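Side-chain contacts in uncharacterized protein (Exiguobacterium sibiricum, PDB 3B77), which is of unknown function but carries a bacterial pleckstrin homology (PH) domain, followed by a region that probably takes part in oligomerisation: residues A[20-25]-A[42-47]; A[32-37]-A[99-104]; A[86-91]-A[109-114]. All coordinates share one frame; numbering follows the deposited sequence.

Contact 1. Residues A[20-25]-A[42-47]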
loop_
_atom_site.group_PDB
_atom_site.type_symbol
_atom_site.label_atom_id
_atom_site.label_comp_id
_atom_site.label_asym_id
_atom_site.label_seq_id
_atom_site.Cartn_x
_atom_site.Cartn_y
_atom_site.Cartn_z
ATOM N N ASP A 20 -12.590 -35.071 -54.046
ATOM C CA ASP A 20 -13.662 -35.622 -53.220
ATOM C C ASP A 20 -13.720 -35.013 -51.824
ATOM O O ASP A 20 -14.784 -35.028 -51.178
ATOM C CB ASP A 20 -13.498 -37.130 -53.096
ATOM C CG ASP A 20 -13.832 -37.849 -54.381
ATOM O OD1 ASP A 20 -14.843 -37.465 -55.012
ATOM O OD2 ASP A 20 -13.096 -38.792 -54.753
ATOM N N TYR A 21 -12.582 -34.484 -51.372
ATOM C CA TYR A 21 -12.452 -33.943 -50.029
ATOM C C TYR A 21 -12.504 -32.434 -50.014
ATOM O O TYR A 21 -12.432 -31.830 -48.959
ATOM C CB TYR A 21 -11.169 -34.472 -49.385
ATOM C CG TYR A 21 -11.123 -35.975 -49.452
ATOM C CD1 TYR A 21 -11.841 -36.745 -48.552
ATOM C CD2 TYR A 21 -10.420 -36.628 -50.461
ATOM C CE1 TYR A 21 -11.835 -38.128 -48.622
ATOM C CE2 TYR A 21 -10.401 -38.006 -50.536
ATOM C CZ TYR A 21 -11.110 -38.757 -49.612
ATOM O OH TYR A 21 -11.114 -40.140 -49.666
ATOM N N VAL A 22 -12.645 -31.825 -51.182
ATOM C CA VAL A 22 -12.772 -30.375 -51.268
ATOM C C VAL A 22 -14.199 -30.032 -50.907
ATOM O O VAL A 22 -15.113 -30.748 -51.306
ATOM C CB VAL A 22 -12.408 -29.851 -52.668
ATOM C CG1 VAL A 22 -12.854 -28.408 -52.839
ATOM C CG2 VAL A 22 -10.900 -29.972 -52.895
ATOM N N LEU A 23 -14.381 -28.977 -50.113
ATOM C CA LEU A 23 -15.706 -28.567 -49.656
ATOM C C LEU A 23 -16.351 -27.680 -50.698
ATOM O O LEU A 23 -16.531 -26.484 -50.499
ATOM C CB LEU A 23 -15.633 -27.841 -48.312
ATOM C CG LEU A 23 -14.871 -28.573 -47.212
ATOM C CD1 LEU A 23 -14.902 -27.781 -45.927
ATOM C CD2 LEU A 23 -15.432 -29.953 -47.010
ATOM N N HIS A 24 -16.715 -28.291 -51.814
ATOM C CA HIS A 24 -17.418 -27.598 -52.883
ATOM C C HIS A 24 -18.683 -26.944 -52.360
ATOM O O HIS A 24 -19.098 -25.897 -52.859
ATOM C CB HIS A 24 -17.788 -28.588 -53.982
ATOM C CG HIS A 24 -16.607 -29.299 -54.555
ATOM N ND1 HIS A 24 -15.701 -28.681 -55.391
ATOM C CD2 HIS A 24 -16.155 -30.562 -54.374
ATOM C CE1 HIS A 24 -14.747 -29.536 -55.708
ATOM N NE2 HIS A 24 -14.999 -30.685 -55.108
ATOM N N GLU A 25 -19.294 -27.581 -51.358
ATOM C CA GLU A 25 -20.484 -27.069 -50.691
ATOM C C GLU A 25 -20.274 -25.663 -50.110
ATOM O O GLU A 25 -21.197 -24.854 -50.098
ATOM C CB GLU A 25 -20.923 -28.036 -49.581
ATOM C CG GLU A 25 -21.478 -29.395 -50.075
ATOM C CD GLU A 25 -20.437 -30.525 -50.198
ATOM O OE1 GLU A 25 -19.219 -30.268 -50.357
ATOM O OE2 GLU A 25 -20.875 -31.697 -50.137
ATOM N N CYS A 42 -3.110 -30.631 -52.417
ATOM C CA CYS A 42 -4.164 -29.830 -53.021
ATOM C C CYS A 42 -4.256 -28.501 -52.319
ATOM O O CYS A 42 -4.553 -28.462 -51.142
ATOM C CB CYS A 42 -5.468 -30.602 -52.863
ATOM S SG CYS A 42 -6.908 -29.899 -53.591
ATOM N N PHE A 43 -3.950 -27.422 -53.037
ATOM C CA PHE A 43 -3.981 -26.067 -52.491
ATOM C C PHE A 43 -5.255 -25.368 -52.937
ATOM O O PHE A 43 -5.423 -25.085 -54.108
ATOM C CB PHE A 43 -2.777 -25.263 -52.959
ATOM C CG PHE A 43 -1.456 -25.807 -52.484
ATOM C CD1 PHE A 43 -0.818 -26.820 -53.185
ATOM C CD2 PHE A 43 -0.858 -25.303 -51.348
ATOM C CE1 PHE A 43 0.412 -27.314 -52.758
ATOM C CE2 PHE A 43 0.343 -25.768 -50.917
ATOM C CZ PHE A 43 0.995 -26.784 -51.616
ATOM N N THR A 44 -6.137 -25.089 -51.980
ATOM C CA THR A 44 -7.410 -24.420 -52.250
ATOM C C THR A 44 -7.371 -23.018 -51.655
ATOM O O THR A 44 -6.368 -22.630 -51.015
ATOM C CB THR A 44 -8.626 -25.171 -51.620
ATOM O OG1 THR A 44 -8.737 -24.840 -50.233
ATOM C CG2 THR A 44 -8.507 -26.684 -51.780
ATOM N N ASN A 45 -8.462 -22.269 -51.873
ATOM C CA ASN A 45 -8.604 -20.937 -51.308
ATOM C C ASN A 45 -8.699 -20.944 -49.793
ATOM O O ASN A 45 -8.353 -19.966 -49.155
ATOM C CB ASN A 45 -9.815 -20.202 -51.889
ATOM C CG ASN A 45 -11.086 -20.973 -51.743
ATOM O OD1 ASN A 45 -11.105 -22.184 -51.908
ATOM N ND2 ASN A 45 -12.155 -20.288 -51.440
ATOM N N LEU A 46 -9.133 -22.058 -49.216
ATOM C CA LEU A 46 -9.306 -22.158 -47.782
ATOM C C LEU A 46 -8.254 -22.968 -47.050
ATOM O O LEU A 46 -8.035 -22.724 -45.858
ATOM C CB LEU A 46 -10.663 -22.774 -47.467
ATOM C CG LEU A 46 -11.892 -22.153 -48.116
ATOM C CD1 LEU A 46 -13.087 -23.098 -47.913
ATOM C CD2 LEU A 46 -12.213 -20.698 -47.645
ATOM N N ALA A 47 -7.624 -23.938 -47.717
ATOM C CA ALA A 47 -6.751 -24.898 -47.024
ATOM C C ALA A 47 -5.812 -25.664 -47.929
ATOM O O ALA A 47 -5.940 -25.617 -49.171
ATOM C CB ALA A 47 -7.594 -25.925 -46.265
#
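V22 meets C42 and T44 where a loop of the PH domain lies against strand 39-44 of its first antiparallel sheet. The apolar part of the contact is small and rests on one methyl group. CG2 of V22 lies 4.1 Å from SG of C42. V22 CG2 is also 4.2 Å from T44 CG2. V22 CG2 stands opposite its carbonyl carbon and beside the backbone N, while CG1 is opposite the backbone N (chi1 167°) and lies over one face of the H24 ring, toward its rim. The two methyls of V22 therefore serve different neighbours, one on the strand and one in its own loop. All three touching residues are buried. I30 of strand 30-35 packs against both V22 and C42 and so backs the contact.

The polar part belongs to T44, whose side chain is split between two tasks. Its methyl faces V22, while its hydroxyl takes part in the turn after the strand and also has a hydrogen bond with E28 OE2. E28 OE1 in turn bonds L23 N, so this one carboxylate ties the loop to the strand end. No hydrogen bond joins the two segments directly. The turn itself is an ST motif combined with an ST turn: T44 OG1 accepts from L46 N at 3.0 Å and from A47 N at 2.9 Å.

Contact 2. Residues A[32-37]-A[99-104]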
loop_
_atom_site.group_PDB
_atom_site.type_symbol
_atom_site.label_atom_id
_atom_site.label_comp_id
_atom_site.label_asym_id
_atom_site.label_seq_id
_atom_site.Cartn_x
_atom_site.Cartn_y
_atom_site.Cartn_z
ATOM N N PHE A 32 -4.199 -25.289 -57.093
ATOM C CA PHE A 32 -2.928 -25.893 -57.437
ATOM C C PHE A 32 -2.892 -27.296 -56.890
ATOM O O PHE A 32 -3.187 -27.508 -55.724
ATOM C CB PHE A 32 -1.796 -25.074 -56.844
ATOM C CG PHE A 32 -0.531 -25.122 -57.657
ATOM C CD1 PHE A 32 0.428 -26.123 -57.452
ATOM C CD2 PHE A 32 -0.294 -24.169 -58.639
ATOM C CE1 PHE A 32 1.587 -26.162 -58.221
ATOM C CE2 PHE A 32 0.851 -24.206 -59.378
ATOM C CZ PHE A 32 1.793 -25.200 -59.170
ATOM N N LEU A 33 -2.560 -28.258 -57.736
ATOM C CA LEU A 33 -2.519 -29.651 -57.327
ATOM C C LEU A 33 -1.224 -30.256 -57.835
ATOM O O LEU A 33 -0.805 -30.002 -58.973
ATOM C CB LEU A 33 -3.747 -30.402 -57.838
ATOM C CG LEU A 33 -3.970 -31.883 -57.497
ATOM C CD1 LEU A 33 -3.988 -32.192 -56.027
ATOM C CD2 LEU A 33 -5.273 -32.286 -58.088
ATOM N N ILE A 34 -0.563 -30.986 -56.947
ATOM C CA ILE A 34 0.664 -31.694 -57.239
ATOM C C ILE A 34 0.372 -33.125 -56.847
ATOM O O ILE A 34 -0.035 -33.406 -55.707
ATOM C CB ILE A 34 1.842 -31.192 -56.399
ATOM C CG1 ILE A 34 2.193 -29.746 -56.772
ATOM C CG2 ILE A 34 3.049 -32.128 -56.569
ATOM C CD1 ILE A 34 3.181 -29.085 -55.842
ATOM N N LYS A 35 0.519 -34.020 -57.814
ATOM C CA LYS A 35 0.268 -35.422 -57.585
ATOM C C LYS A 35 1.562 -36.196 -57.783
ATOM O O LYS A 35 2.255 -36.029 -58.768
ATOM C CB LYS A 35 -0.840 -35.941 -58.516
ATOM C CG LYS A 35 -1.465 -37.282 -58.053
ATOM C CD LYS A 35 -2.413 -37.898 -59.101
ATOM C CE LYS A 35 -3.690 -37.066 -59.334
ATOM N NZ LYS A 35 -4.535 -37.616 -60.462
ATOM N N SER A 36 1.888 -36.995 -56.787
ATOM C CA SER A 36 2.977 -37.934 -56.832
ATOM C C SER A 36 2.396 -39.358 -56.716
ATOM O O SER A 36 1.183 -39.574 -56.552
ATOM C CB SER A 36 3.965 -37.630 -55.706
ATOM O OG SER A 36 4.263 -38.764 -54.899
ATOM N N LYS A 37 3.283 -40.330 -56.828
ATOM C CA LYS A 37 2.933 -41.737 -56.708
ATOM C C LYS A 37 2.366 -42.042 -55.332
ATOM O O LYS A 37 1.484 -42.884 -55.200
ATOM C CB LYS A 37 4.198 -42.578 -56.957
ATOM C CG LYS A 37 4.085 -44.087 -56.751
ATOM C CD LYS A 37 5.413 -44.790 -57.083
ATOM C CE LYS A 37 5.795 -44.669 -58.577
ATOM N NZ LYS A 37 6.949 -45.543 -58.993
ATOM N N TYR A 99 6.806 -29.074 -44.724
ATOM C CA TYR A 99 6.442 -29.614 -46.015
ATOM C C TYR A 99 7.550 -29.350 -46.978
ATOM O O TYR A 99 8.012 -28.236 -47.108
ATOM C CB TYR A 99 5.137 -29.016 -46.542
ATOM C CG TYR A 99 3.947 -29.813 -46.102
ATOM C CD1 TYR A 99 3.390 -29.639 -44.839
ATOM C CD2 TYR A 99 3.402 -30.781 -46.922
ATOM C CE1 TYR A 99 2.295 -30.401 -44.417
ATOM C CE2 TYR A 99 2.310 -31.553 -46.508
ATOM C CZ TYR A 99 1.763 -31.361 -45.258
ATOM O OH TYR A 99 0.701 -32.142 -44.863
ATOM N N SER A 100 7.993 -30.417 -47.625
ATOM C CA SER A 100 8.990 -30.353 -48.655
ATOM C C SER A 100 8.421 -31.165 -49.799
ATOM O O SER A 100 8.194 -32.353 -49.645
ATOM C CB SER A 100 10.285 -30.965 -48.158
ATOM O OG SER A 100 11.199 -31.098 -49.232
ATOM N N ILE A 101 8.174 -30.526 -50.936
ATOM C CA ILE A 101 7.560 -31.202 -52.077
ATOM C C ILE A 101 8.462 -31.109 -53.297
ATOM O O ILE A 101 8.827 -30.011 -53.707
ATOM C CB ILE A 101 6.170 -30.593 -52.401
ATOM C CG1 ILE A 101 5.287 -30.562 -51.135
ATOM C CG2 ILE A 101 5.494 -31.378 -53.517
ATOM C CD1 ILE A 101 3.997 -29.786 -51.301
ATOM N N ASP A 102 8.826 -32.270 -53.850
ATOM C CA ASP A 102 9.666 -32.367 -55.062
ATOM C C ASP A 102 8.784 -32.432 -56.293
ATOM O O ASP A 102 7.839 -33.210 -56.326
ATOM C CB ASP A 102 10.560 -33.603 -55.015
ATOM C CG ASP A 102 11.713 -33.452 -54.032
ATOM O OD1 ASP A 102 12.413 -32.417 -54.095
ATOM O OD2 ASP A 102 11.935 -34.367 -53.213
ATOM N N VAL A 103 9.090 -31.612 -57.293
ATOM C CA VAL A 103 8.255 -31.481 -58.472
ATOM C C VAL A 103 9.108 -31.561 -59.739
ATOM O O VAL A 103 10.229 -31.044 -59.784
ATOM C CB VAL A 103 7.471 -30.141 -58.459
ATOM C CG1 VAL A 103 6.528 -30.052 -59.629
ATOM C CG2 VAL A 103 6.703 -29.994 -57.184
ATOM N N ASP A 104 8.546 -32.209 -60.761
ATOM C CA ASP A 104 9.162 -32.344 -62.071
ATOM C C ASP A 104 9.712 -31.006 -62.544
ATOM O O ASP A 104 8.943 -30.059 -62.744
ATOM C CB ASP A 104 8.103 -32.855 -63.060
ATOM C CG ASP A 104 8.684 -33.275 -64.420
ATOM O OD1 ASP A 104 9.755 -32.766 -64.860
ATOM O OD2 ASP A 104 8.019 -34.121 -65.058
#
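I34 reaches I101 and V103 with two of its methyl groups. CG2 of I34 lies 4.0 Å from CG2 of I101. CD1 of I34 is 3.9 Å from CG2 of V103, and it also touches CG2 of I101 at 4.0 Å. I101 CG2 thus meets both methyls of the one isoleucine. The I34 and I101 side chains lie at a slant to each other, whereas I34 and V103 cross at about a right angle. The first torsion of I34 explains the double reach: CG2 is opposite the backbone N, and CG1 lies beside that N (chi1 -66°), carrying CD1 out along the other branch. The contact is wholly apolar and all three side chains are buried.

Backbone pairing fixes the strands that carry these side chains. I34 is hydrogen-bonded with Y41 of strand 39-44. I101 pairs in the same way with I90, and V103 with V88, both of strand 87-94. I101 also touches Y41. V103 reaches V111 of helix 108-146, and F32 packs on H110 and L114 of the same helix.

No hydrogen bond crosses between the two segments. Strands 30-35 and 97-104 belong to different sheets, so side chains alone join them here. This is the core of a PH domain: two nearly orthogonal antiparallel sheets, with the C-terminal helix capping one open end.

Contact 3. Residues A[86-91]-A[109-114]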
loop_
_atom_site.group_PDB
_atom_site.type_symbol
_atom_site.label_atom_id
_atom_site.label_comp_id
_atom_site.label_asym_id
_atom_site.label_seq_id
_atom_site.Cartn_x
_atom_site.Cartn_y
_atom_site.Cartn_z
ATOM N N LEU A 86 16.387 -33.947 -61.527
ATOM C CA LEU A 86 15.075 -34.062 -62.204
ATOM C C LEU A 86 13.936 -33.266 -61.535
ATOM O O LEU A 86 12.841 -33.138 -62.092
ATOM C CB LEU A 86 14.654 -35.535 -62.298
ATOM C CG LEU A 86 15.463 -36.464 -63.203
ATOM C CD1 LEU A 86 14.957 -37.886 -63.042
ATOM C CD2 LEU A 86 15.389 -36.009 -64.662
ATOM N N ASP A 87 14.207 -32.706 -60.360
ATOM C CA ASP A 87 13.184 -32.012 -59.595
ATOM C C ASP A 87 13.574 -30.645 -59.028
ATOM O O ASP A 87 14.749 -30.325 -58.842
ATOM C CB ASP A 87 12.728 -32.918 -58.446
ATOM C CG ASP A 87 13.871 -33.287 -57.477
ATOM O OD1 ASP A 87 14.984 -32.729 -57.573
ATOM O OD2 ASP A 87 13.646 -34.145 -56.594
ATOM N N VAL A 88 12.542 -29.841 -58.795
ATOM C CA VAL A 88 12.646 -28.588 -58.054
ATOM C C VAL A 88 11.924 -28.864 -56.730
ATOM O O VAL A 88 10.969 -29.619 -56.699
ATOM C CB VAL A 88 12.008 -27.398 -58.828
ATOM C CG1 VAL A 88 12.738 -27.160 -60.114
ATOM C CG2 VAL A 88 10.523 -27.621 -59.114
ATOM N N GLU A 89 12.391 -28.285 -55.633
ATOM C CA GLU A 89 11.801 -28.541 -54.321
ATOM C C GLU A 89 11.225 -27.265 -53.739
ATOM O O GLU A 89 11.901 -26.247 -53.689
ATOM C CB GLU A 89 12.860 -29.112 -53.375
ATOM C CG GLU A 89 12.353 -29.424 -51.965
ATOM C CD GLU A 89 13.458 -29.445 -50.893
ATOM O OE1 GLU A 89 14.101 -28.401 -50.646
ATOM O OE2 GLU A 89 13.654 -30.499 -50.261
ATOM N N ILE A 90 9.965 -27.328 -53.308
ATOM C CA ILE A 90 9.293 -26.221 -52.613
ATOM C C ILE A 90 9.088 -26.646 -51.170
ATOM O O ILE A 90 8.730 -27.788 -50.884
ATOM C CB ILE A 90 7.951 -25.825 -53.268
ATOM C CG1 ILE A 90 7.390 -24.550 -52.625
ATOM C CG2 ILE A 90 6.964 -26.968 -53.203
ATOM C CD1 ILE A 90 6.219 -23.951 -53.382
ATOM N N LYS A 91 9.378 -25.734 -50.254
ATOM C CA LYS A 91 9.233 -25.995 -48.844
ATOM C C LYS A 91 8.420 -24.906 -48.163
ATOM O O LYS A 91 8.347 -23.775 -48.629
ATOM C CB LYS A 91 10.591 -26.049 -48.154
ATOM C CG LYS A 91 11.591 -27.071 -48.667
ATOM C CD LYS A 91 13.005 -26.803 -48.080
ATOM C CE LYS A 91 13.038 -26.884 -46.527
ATOM N NZ LYS A 91 14.387 -26.578 -45.913
ATOM N N GLU A 109 7.982 -23.448 -64.231
ATOM C CA GLU A 109 7.194 -22.242 -64.456
ATOM C C GLU A 109 6.008 -22.195 -63.491
ATOM O O GLU A 109 5.647 -21.147 -63.002
ATOM C CB GLU A 109 6.724 -22.162 -65.917
ATOM N N HIS A 110 5.435 -23.349 -63.189
ATOM C CA HIS A 110 4.242 -23.430 -62.354
ATOM C C HIS A 110 4.554 -23.453 -60.867
ATOM O O HIS A 110 3.870 -22.804 -60.078
ATOM C CB HIS A 110 3.442 -24.683 -62.714
ATOM C CG HIS A 110 2.967 -24.699 -64.126
ATOM N ND1 HIS A 110 3.569 -25.458 -65.106
ATOM C CD2 HIS A 110 1.967 -24.020 -64.730
ATOM C CE1 HIS A 110 2.950 -25.251 -66.250
ATOM N NE2 HIS A 110 1.975 -24.383 -66.049
ATOM N N VAL A 111 5.573 -24.223 -60.493
ATOM C CA VAL A 111 6.005 -24.291 -59.103
ATOM C C VAL A 111 6.490 -22.920 -58.623
ATOM O O VAL A 111 6.287 -22.559 -57.461
ATOM C CB VAL A 111 7.129 -25.342 -58.862
ATOM C CG1 VAL A 111 7.324 -25.557 -57.364
ATOM C CG2 VAL A 111 6.797 -26.672 -59.508
ATOM N N LYS A 112 7.117 -22.153 -59.509
ATOM C CA LYS A 112 7.572 -20.826 -59.143
ATOM C C LYS A 112 6.358 -19.954 -58.853
ATOM O O LYS A 112 6.445 -19.074 -58.027
ATOM C CB LYS A 112 8.459 -20.172 -60.233
ATOM C CG LYS A 112 7.706 -19.139 -61.131
ATOM C CD LYS A 112 8.568 -18.551 -62.255
ATOM C CE LYS A 112 7.816 -17.414 -63.018
ATOM N NZ LYS A 112 6.392 -17.752 -63.412
ATOM N N ASP A 113 5.240 -20.166 -59.536
ATOM C CA ASP A 113 4.037 -19.391 -59.232
ATOM C C ASP A 113 3.459 -19.748 -57.858
ATOM O O ASP A 113 2.907 -18.898 -57.184
ATOM C CB ASP A 113 2.952 -19.566 -60.313
ATOM C CG ASP A 113 3.335 -18.939 -61.657
ATOM O OD1 ASP A 113 4.310 -18.123 -61.704
ATOM O OD2 ASP A 113 2.623 -19.261 -62.659
ATOM N N LEU A 114 3.557 -21.011 -57.469
ATOM C CA LEU A 114 3.106 -21.428 -56.155
ATOM C C LEU A 114 4.000 -20.806 -55.072
ATOM O O LEU A 114 3.522 -20.305 -54.056
ATOM C CB LEU A 114 3.128 -22.949 -56.043
ATOM C CG LEU A 114 2.599 -23.574 -54.740
ATOM C CD1 LEU A 114 1.151 -23.213 -54.504
ATOM C CD2 LEU A 114 2.770 -25.070 -54.782
#
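V88 and I90 point from strand 87-94 onto V111 and L114 of helix 108-146. They are two residues apart on the strand, on the same face, and V111 and L114 are three apart on the helix. All four side chains are buried.

V111 sits between the two strand residues. V111 CG2 meets V88 CG2 at 3.9 Å, and V111 CG1 lies 4.2 Å from I90 CB. V111 CG1 is also 4.2 Å from V88 CG2. Across this contact CG2 of V111 therefore serves V88 alone, while CG1 is shared between V88 and I90. CG1 of V111 is opposite the backbone N, with CG2 on the branch beside that N. The V88 and V111 side chains lie side by side and point opposite ways. The methyl V88 uses is the one set between its backbone N and carbonyl carbon. V88 CG2 also touches V111 CB at 4.1 Å.

I90 works through its far end. CG1 stands opposite the backbone N (chi1 -172°) and the chain stays extended to CD1 (chi2 169°). I90 CD1 therefore projects to the helix and rests 3.9 Å from L114 CG. I90 CD1 is equally near L114 CD2, also at 3.9 Å. L114 has its CG opposite the backbone N, which turns CG and CD2 to I90. The two side chains meet at about a right angle.

On a different face of the helix, K112 NZ forms a salt bridge with D113 OD1 at 2.7 Å.

V88 and V111 both pack on F78 of strand 73-79. Strand 87-94 is the middle strand of its sheet. The axes of strand 87-91 and helix 109-114 approach to 9.5 Å and run nearly parallel, at 10°. A C-terminal helix packed at an open end of the two-sheet sandwich is the PH-domain hallmark.

Overall arrangement
All three contacts lie in the bacterial PH domain. Centre to centre, contacts 2 and 3 are about 9 Å apart, while contact 1 is about 17 Å from contact 2 and 21 Å from contact 3. Contacts 1 and 2 share the sheet in which strands 30-35 and 39-44 are neighbours. Contacts 2 and 3 share the three-stranded sheet through strands 87-94 and 97-104. Along the chain the segments of contacts 1 and 2 alternate, as do those of contacts 2 and 3, and contact 1 precedes contact 3. Packing of F43 on L114 joins contacts 1 and 3. Loop, both sheets and helix thus close round one continuous core.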